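Local coordinates for protein beta sliding clamp (Borrelia burgdorferi, PDB 6DJ8) that probably encircles DNA as a ring-shaped head-to-tail homodimer, tethering DNA polymerases and other proteins to it for processive replication, at residues I164-F169 and I355-T360; N199-S204 and I348-E353. One frame throughout, in Å; residues are numbered along the deposited sequence.

Contact 1: I164-F169 and I355-T360; sequences INRIAF and ISVFET
Val-357 reaches from the C-terminal domain toward the end of helix 157-167 in the central domain and touches it with both methyls. Val-357 CG1 rests 3.5 Å from the backbone O of Asn-165 and 3.9 Å from Phe-169 CE1. Val-357 CG2 meets the aliphatic part of Arg-166, at 4.0 Å from its CG, and also lies near the Phe-169 ring. The fork is set this way because CG1 lies opposite the carbonyl carbon (chi1 -51°), which spreads the methyls over neighbouring parts of the helix end.

Beside this apolar patch lies a polar seam centred on one water. It accepts from Asn-165 ND2 at 3.1 Å and from Arg-166 NE at 3.0 Å, the latter in the plane of the guanidinium. It donates to the backbone O of Val-357 at 2.9 Å, with a weak further bond to Glu-359 OE1. The water thus stitches helix and loop together. Glu-359 CG sits at the guanidinium edge, 3.1 Å from Arg-166 NH2. Charge adds a long link, Arg-166 NH2 to Glu-359 OE2 at 3.9 Å: guanidinium and carboxylate planes stand 76° apart, and OE2 lies well out of the guanidinium plane, where no N-H points at it.

A second shell positions these groups. Glu-377 forms a salt bridge with Arg-166 NH2 and accepts from the backbone N of Glu-359, while Lys-162 pairs with the Glu-359 carboxylate. A type I turn, Ile-355 to Phe-358, presents Val-357 to the helix.

In the wider fold this is an interdomain joint between the end of helix 157-167 and the loop joining helix 348-355 to strand 362-367. Helix 284-294 receives Ile-355, at the end of helix 348-355, and Phe-358 of the loop, while strand 202-211 lies against Arg-166, Ile-167 and Phe-169.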
loop_
_atom_site.group_PDB
_atom_site.type_symbol
_atom_site.label_atom_id
_atom_site.label_comp_id
_atom_site.label_asym_id
_atom_site.label_seq_id
_atom_site.Cartn_x
_atom_site.Cartn_y
_atom_site.Cartn_z
ATOM N N ILE A 164 0.443 -12.179 -23.396
ATOM C CA ILE A 164 1.432 -11.701 -22.432
ATOM C C ILE A 164 1.009 -12.091 -21.024
ATOM O O ILE A 164 1.813 -12.592 -20.225
ATOM C CB ILE A 164 1.596 -10.173 -22.559
ATOM C CG1 ILE A 164 2.381 -9.812 -23.820
ATOM C CG2 ILE A 164 2.240 -9.587 -21.291
ATOM C CD1 ILE A 164 2.403 -8.307 -24.109
ATOM N N ASN A 165 -0.269 -11.862 -20.704
ATOM C CA ASN A 165 -0.787 -12.204 -19.382
ATOM C C ASN A 165 -0.614 -13.691 -19.085
ATOM O O ASN A 165 -0.358 -14.072 -17.938
ATOM C CB ASN A 165 -2.263 -11.780 -19.279
ATOM C CG ASN A 165 -2.784 -11.804 -17.838
ATOM O OD1 ASN A 165 -2.140 -11.285 -16.935
ATOM N ND2 ASN A 165 -3.951 -12.407 -17.626
ATOM N N ARG A 166 -0.687 -14.545 -20.104
ATOM C CA ARG A 166 -0.539 -15.978 -19.876
ATOM C C ARG A 166 0.909 -16.444 -19.910
ATOM O O ARG A 166 1.201 -17.542 -19.425
ATOM C CB ARG A 166 -1.359 -16.754 -20.915
ATOM C CG ARG A 166 -2.811 -16.850 -20.470
ATOM C CD ARG A 166 -3.848 -16.901 -21.577
ATOM N NE ARG A 166 -5.165 -16.745 -20.970
ATOM C CZ ARG A 166 -6.146 -17.637 -21.018
ATOM N NH1 ARG A 166 -6.019 -18.759 -21.709
ATOM N NH2 ARG A 166 -7.284 -17.376 -20.396
ATOM N N ILE A 167 1.832 -15.636 -20.433
ATOM C CA ILE A 167 3.207 -16.063 -20.654
ATOM C C ILE A 167 4.182 -15.403 -19.677
ATOM O O ILE A 167 5.050 -16.078 -19.110
ATOM C CB ILE A 167 3.621 -15.786 -22.115
ATOM C CG1 ILE A 167 3.003 -16.828 -23.050
ATOM C CG2 ILE A 167 5.124 -15.816 -22.251
ATOM C CD1 ILE A 167 3.737 -18.158 -23.039
ATOM N N ALA A 168 4.034 -14.091 -19.427
ATOM C CA ALA A 168 5.094 -13.346 -18.744
ATOM C C ALA A 168 5.404 -13.912 -17.358
ATOM O O ALA A 168 6.578 -14.065 -16.989
ATOM C CB ALA A 168 4.710 -11.865 -18.637
ATOM N N PHE A 169 4.370 -14.231 -16.570
ATOM C CA PHE A 169 4.610 -14.615 -15.179
ATOM C C PHE A 169 5.429 -15.892 -15.043
ATOM O O PHE A 169 6.066 -16.097 -14.004
ATOM C CB PHE A 169 3.270 -14.765 -14.435
ATOM C CG PHE A 169 2.525 -16.044 -14.764
ATOM C CD1 PHE A 169 1.621 -16.086 -15.814
ATOM C CD2 PHE A 169 2.729 -17.200 -14.005
ATOM C CE1 PHE A 169 0.919 -17.283 -16.120
ATOM C CE2 PHE A 169 2.031 -18.373 -14.275
ATOM C CZ PHE A 169 1.135 -18.420 -15.351
ATOM N N ILE A 355 -3.526 -20.114 -11.822
ATOM C CA ILE A 355 -4.967 -20.091 -12.020
ATOM C C ILE A 355 -5.502 -18.663 -12.085
ATOM O O ILE A 355 -6.585 -18.443 -12.637
ATOM C CB ILE A 355 -5.694 -20.898 -10.932
ATOM C CG1 ILE A 355 -5.673 -20.147 -9.607
ATOM C CG2 ILE A 355 -5.090 -22.287 -10.804
ATOM C CD1 ILE A 355 -6.423 -20.892 -8.533
ATOM N N SER A 356 -4.744 -17.676 -11.594
ATOM C CA SER A 356 -5.226 -16.302 -11.645
ATOM C C SER A 356 -5.309 -15.755 -13.066
ATOM O O SER A 356 -5.941 -14.718 -13.274
ATOM C CB SER A 356 -4.329 -15.392 -10.795
ATOM O OG SER A 356 -3.144 -15.048 -11.514
ATOM N N VAL A 357 -4.713 -16.413 -14.063
ATOM C CA VAL A 357 -4.852 -15.920 -15.426
ATOM C C VAL A 357 -5.978 -16.598 -16.184
ATOM O O VAL A 357 -6.281 -16.185 -17.312
ATOM C CB VAL A 357 -3.520 -16.023 -16.199
ATOM C CG1 VAL A 357 -2.396 -15.377 -15.384
ATOM C CG2 VAL A 357 -3.182 -17.476 -16.544
ATOM N N PHE A 358 -6.649 -17.582 -15.584
ATOM C CA PHE A 358 -7.722 -18.301 -16.269
ATOM C C PHE A 358 -8.995 -17.468 -16.288
ATOM O O PHE A 358 -9.265 -16.707 -15.358
ATOM C CB PHE A 358 -7.974 -19.654 -15.593
ATOM C CG PHE A 358 -6.983 -20.704 -15.981
ATOM C CD1 PHE A 358 -5.646 -20.558 -15.665
ATOM C CD2 PHE A 358 -7.388 -21.853 -16.639
ATOM C CE1 PHE A 358 -4.727 -21.516 -16.029
ATOM C CE2 PHE A 358 -6.470 -22.820 -17.000
ATOM C CZ PHE A 358 -5.138 -22.649 -16.696
ATOM N N GLU A 359 -9.756 -17.567 -17.381
ATOM C CA GLU A 359 -11.003 -16.824 -17.492
ATOM C C GLU A 359 -12.241 -17.699 -17.622
ATOM O O GLU A 359 -13.341 -17.156 -17.745
ATOM C CB GLU A 359 -10.954 -15.870 -18.696
ATOM C CG GLU A 359 -9.556 -15.602 -19.205
ATOM C CD GLU A 359 -9.500 -14.519 -20.267
ATOM O OE1 GLU A 359 -9.000 -13.417 -19.956
ATOM O OE2 GLU A 359 -9.949 -14.768 -21.406
ATOM N N THR A 360 -12.109 -19.020 -17.582
ATOM C CA THR A 360 -13.270 -19.887 -17.697
ATOM C C THR A 360 -13.895 -20.140 -16.329
ATOM O O THR A 360 -13.287 -19.903 -15.288
ATOM C CB THR A 360 -12.888 -21.213 -18.348
ATOM O OG1 THR A 360 -11.652 -21.672 -17.786
ATOM C CG2 THR A 360 -12.706 -21.022 -19.839
HETATM O O HOH W 1 -5.708 -14.219 -19.355
#

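Contact 2: N199-S204 and I348-E353; sequences NGHRMS and ISYFVE
Tyr-350 lays one face of its ring over the side chain of Arg-202, whose CG stands 3.8 Å from the ring centroid and close to the normal, a CH-pi contact. The arginine turns sharply at chi2 (90°), bringing one face of its guanidinium against Tyr-350 CD1, which lies offset toward the rim, with the two planes 42° apart. There Glu-353 OE2 takes both NH1 and NH2 of Arg-202 end-on, each at 2.8 Å. The NH2 bond uses the syn lone pair, whereas NH1 comes in from above the carboxylate plane. A water near the guanidinium plane joins NH1 to the backbone O of Tyr-350, so this one side chain carries the ring contact, the salt bridge and the water bridge.

Packing is looser toward the partly exposed Asn-199 and His-201. His-201 touches the ring of Tyr-350 mainly through CB, at 3.7 Å from CE2. Asn-199 ND2 donates to Tyr-350 OH at 3.1 Å and 146°, straighter than either salt-bridge bond. Asn-199 OD1 accepts from two backbone N-H groups, that of His-201 in an Asx turn and that of Arg-202. The bound peptide lies against this side, hydrogen-bonded to the backbone of Gly-200 and packed on His-201 and Met-203.

The grip of two N-H groups on OE2 is consistent with an ionised Glu-353; the salt bridge and the ring contact link the two domains beside the bound peptide.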
loop_
_atom_site.group_PDB
_atom_site.type_symbol
_atom_site.label_atom_id
_atom_site.label_comp_id
_atom_site.label_asym_id
_atom_site.label_seq_id
_atom_site.Cartn_x
_atom_site.Cartn_y
_atom_site.Cartn_z
ATOM N N ASN A 199 10.454 -21.183 -15.746
ATOM C CA ASN A 199 11.522 -20.946 -14.789
ATOM C C ASN A 199 12.177 -22.251 -14.377
ATOM O O ASN A 199 12.873 -22.294 -13.360
ATOM C CB ASN A 199 10.993 -20.189 -13.564
ATOM C CG ASN A 199 10.184 -21.071 -12.637
ATOM O OD1 ASN A 199 9.701 -22.148 -13.030
ATOM N ND2 ASN A 199 10.054 -20.638 -11.384
ATOM N N GLY A 200 11.915 -23.333 -15.116
ATOM C CA GLY A 200 12.401 -24.644 -14.770
ATOM C C GLY A 200 11.442 -25.474 -13.948
ATOM O O GLY A 200 11.598 -26.696 -13.882
ATOM N N HIS A 201 10.467 -24.853 -13.305
ATOM C CA HIS A 201 9.527 -25.577 -12.468
ATOM C C HIS A 201 8.083 -25.452 -12.913
ATOM O O HIS A 201 7.300 -26.390 -12.715
ATOM C CB HIS A 201 9.686 -25.089 -11.025
ATOM C CG HIS A 201 11.052 -25.352 -10.482
ATOM N ND1 HIS A 201 12.121 -24.518 -10.731
ATOM C CD2 HIS A 201 11.529 -26.362 -9.719
ATOM C CE1 HIS A 201 13.202 -25.012 -10.157
ATOM N NE2 HIS A 201 12.868 -26.121 -9.524
ATOM N N ARG A 202 7.720 -24.329 -13.520
ATOM C CA ARG A 202 6.405 -24.108 -14.080
ATOM C C ARG A 202 6.604 -23.476 -15.451
ATOM O O ARG A 202 7.621 -22.817 -15.702
ATOM C CB ARG A 202 5.525 -23.241 -13.156
ATOM C CG ARG A 202 6.223 -22.024 -12.503
ATOM C CD ARG A 202 6.123 -20.778 -13.366
ATOM N NE ARG A 202 6.630 -19.577 -12.667
ATOM C CZ ARG A 202 5.903 -18.860 -11.817
ATOM N NH1 ARG A 202 4.643 -19.230 -11.562
ATOM N NH2 ARG A 202 6.421 -17.781 -11.213
ATOM N N MET A 203 5.641 -23.702 -16.345
ATOM C CA MET A 203 5.823 -23.337 -17.738
ATOM C C MET A 203 4.484 -23.004 -18.377
ATOM O O MET A 203 3.498 -23.721 -18.179
ATOM C CB MET A 203 6.495 -24.489 -18.529
ATOM C CG MET A 203 6.388 -24.317 -20.051
ATOM S SD MET A 203 7.124 -25.715 -20.989
ATOM C CE MET A 203 8.823 -25.554 -20.534
ATOM N N SER A 204 4.467 -21.935 -19.171
ATOM C CA SER A 204 3.325 -21.564 -19.997
ATOM C C SER A 204 3.640 -21.785 -21.481
ATOM O O SER A 204 4.761 -21.533 -21.938
ATOM C CB SER A 204 2.927 -20.113 -19.734
ATOM O OG SER A 204 2.252 -19.979 -18.468
ATOM N N ILE A 348 2.275 -23.603 -3.753
ATOM C CA ILE A 348 0.997 -22.896 -3.783
ATOM C C ILE A 348 1.111 -21.567 -4.513
ATOM O O ILE A 348 0.140 -21.112 -5.132
ATOM C CB ILE A 348 0.439 -22.683 -2.357
ATOM C CG1 ILE A 348 -1.018 -22.220 -2.444
ATOM C CG2 ILE A 348 1.261 -21.645 -1.606
ATOM C CD1 ILE A 348 -1.771 -22.237 -1.088
ATOM N N SER A 349 2.275 -20.914 -4.473
ATOM C CA SER A 349 2.376 -19.652 -5.207
ATOM C C SER A 349 2.274 -19.899 -6.713
ATOM O O SER A 349 1.565 -19.175 -7.422
ATOM C CB SER A 349 3.679 -18.933 -4.856
ATOM O OG SER A 349 3.664 -18.490 -3.510
ATOM N N TYR A 350 2.940 -20.944 -7.208
ATOM C CA TYR A 350 2.820 -21.297 -8.628
ATOM C C TYR A 350 1.377 -21.602 -8.987
ATOM O O TYR A 350 0.859 -21.133 -10.008
ATOM C CB TYR A 350 3.700 -22.500 -8.945
ATOM C CG TYR A 350 5.195 -22.282 -8.843
ATOM C CD1 TYR A 350 5.740 -21.002 -8.800
ATOM C CD2 TYR A 350 6.069 -23.375 -8.812
ATOM C CE1 TYR A 350 7.110 -20.812 -8.704
ATOM C CE2 TYR A 350 7.433 -23.201 -8.723
ATOM C CZ TYR A 350 7.948 -21.911 -8.675
ATOM O OH TYR A 350 9.306 -21.728 -8.588
ATOM N N PHE A 351 0.716 -22.407 -8.155
ATOM C CA PHE A 351 -0.666 -22.803 -8.403
ATOM C C PHE A 351 -1.559 -21.573 -8.483
ATOM O O PHE A 351 -2.288 -21.371 -9.462
ATOM C CB PHE A 351 -1.115 -23.749 -7.271
ATOM C CG PHE A 351 -2.313 -24.619 -7.587
ATOM C CD1 PHE A 351 -2.826 -24.724 -8.876
ATOM C CD2 PHE A 351 -2.921 -25.347 -6.570
ATOM C CE1 PHE A 351 -3.931 -25.541 -9.140
ATOM C CE2 PHE A 351 -4.027 -26.188 -6.829
ATOM C CZ PHE A 351 -4.538 -26.274 -8.105
ATOM N N VAL A 352 -1.472 -20.712 -7.465
ATOM C CA VAL A 352 -2.308 -19.513 -7.404
ATOM C C VAL A 352 -1.984 -18.579 -8.562
ATOM O O VAL A 352 -2.888 -18.042 -9.213
ATOM C CB VAL A 352 -2.120 -18.792 -6.050
ATOM C CG1 VAL A 352 -2.762 -17.408 -6.081
ATOM C CG2 VAL A 352 -2.684 -19.639 -4.890
ATOM N N GLU A 353 -0.688 -18.341 -8.815
ATOM C CA GLU A 353 -0.326 -17.465 -9.926
ATOM C C GLU A 353 -0.897 -17.983 -11.231
ATOM O O GLU A 353 -1.394 -17.208 -12.052
ATOM C CB GLU A 353 1.189 -17.343 -10.059
ATOM C CG GLU A 353 1.736 -16.011 -9.752
ATOM C CD GLU A 353 3.112 -15.814 -10.364
ATOM O OE1 GLU A 353 3.363 -14.697 -10.900
ATOM O OE2 GLU A 353 3.923 -16.779 -10.310
HETATM O O HOH W 2 2.892 -21.422 -12.117
#

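How the contacts relate
Both contacts join the central domain to the C-terminal domain, and they use successive parts of one chain segment, helix 348-355 and then the loop that follows it. Contact 1 is partly buried, its centre about 12 Å from the centre of the chain; contact 2 is a surface contact, its centre about 17 Å out. Their chemistry differs: a valine, a bridging water and a long charge pair across the first, with Arg-166 also bridged to Glu-377; an aromatic face and a direct salt bridge in the second. With centres about 11 Å apart they also touch. Ser-204 OG is hydrogen-bonded to Arg-166 O, and Phe-169 packs against Glu-353 and Arg-202.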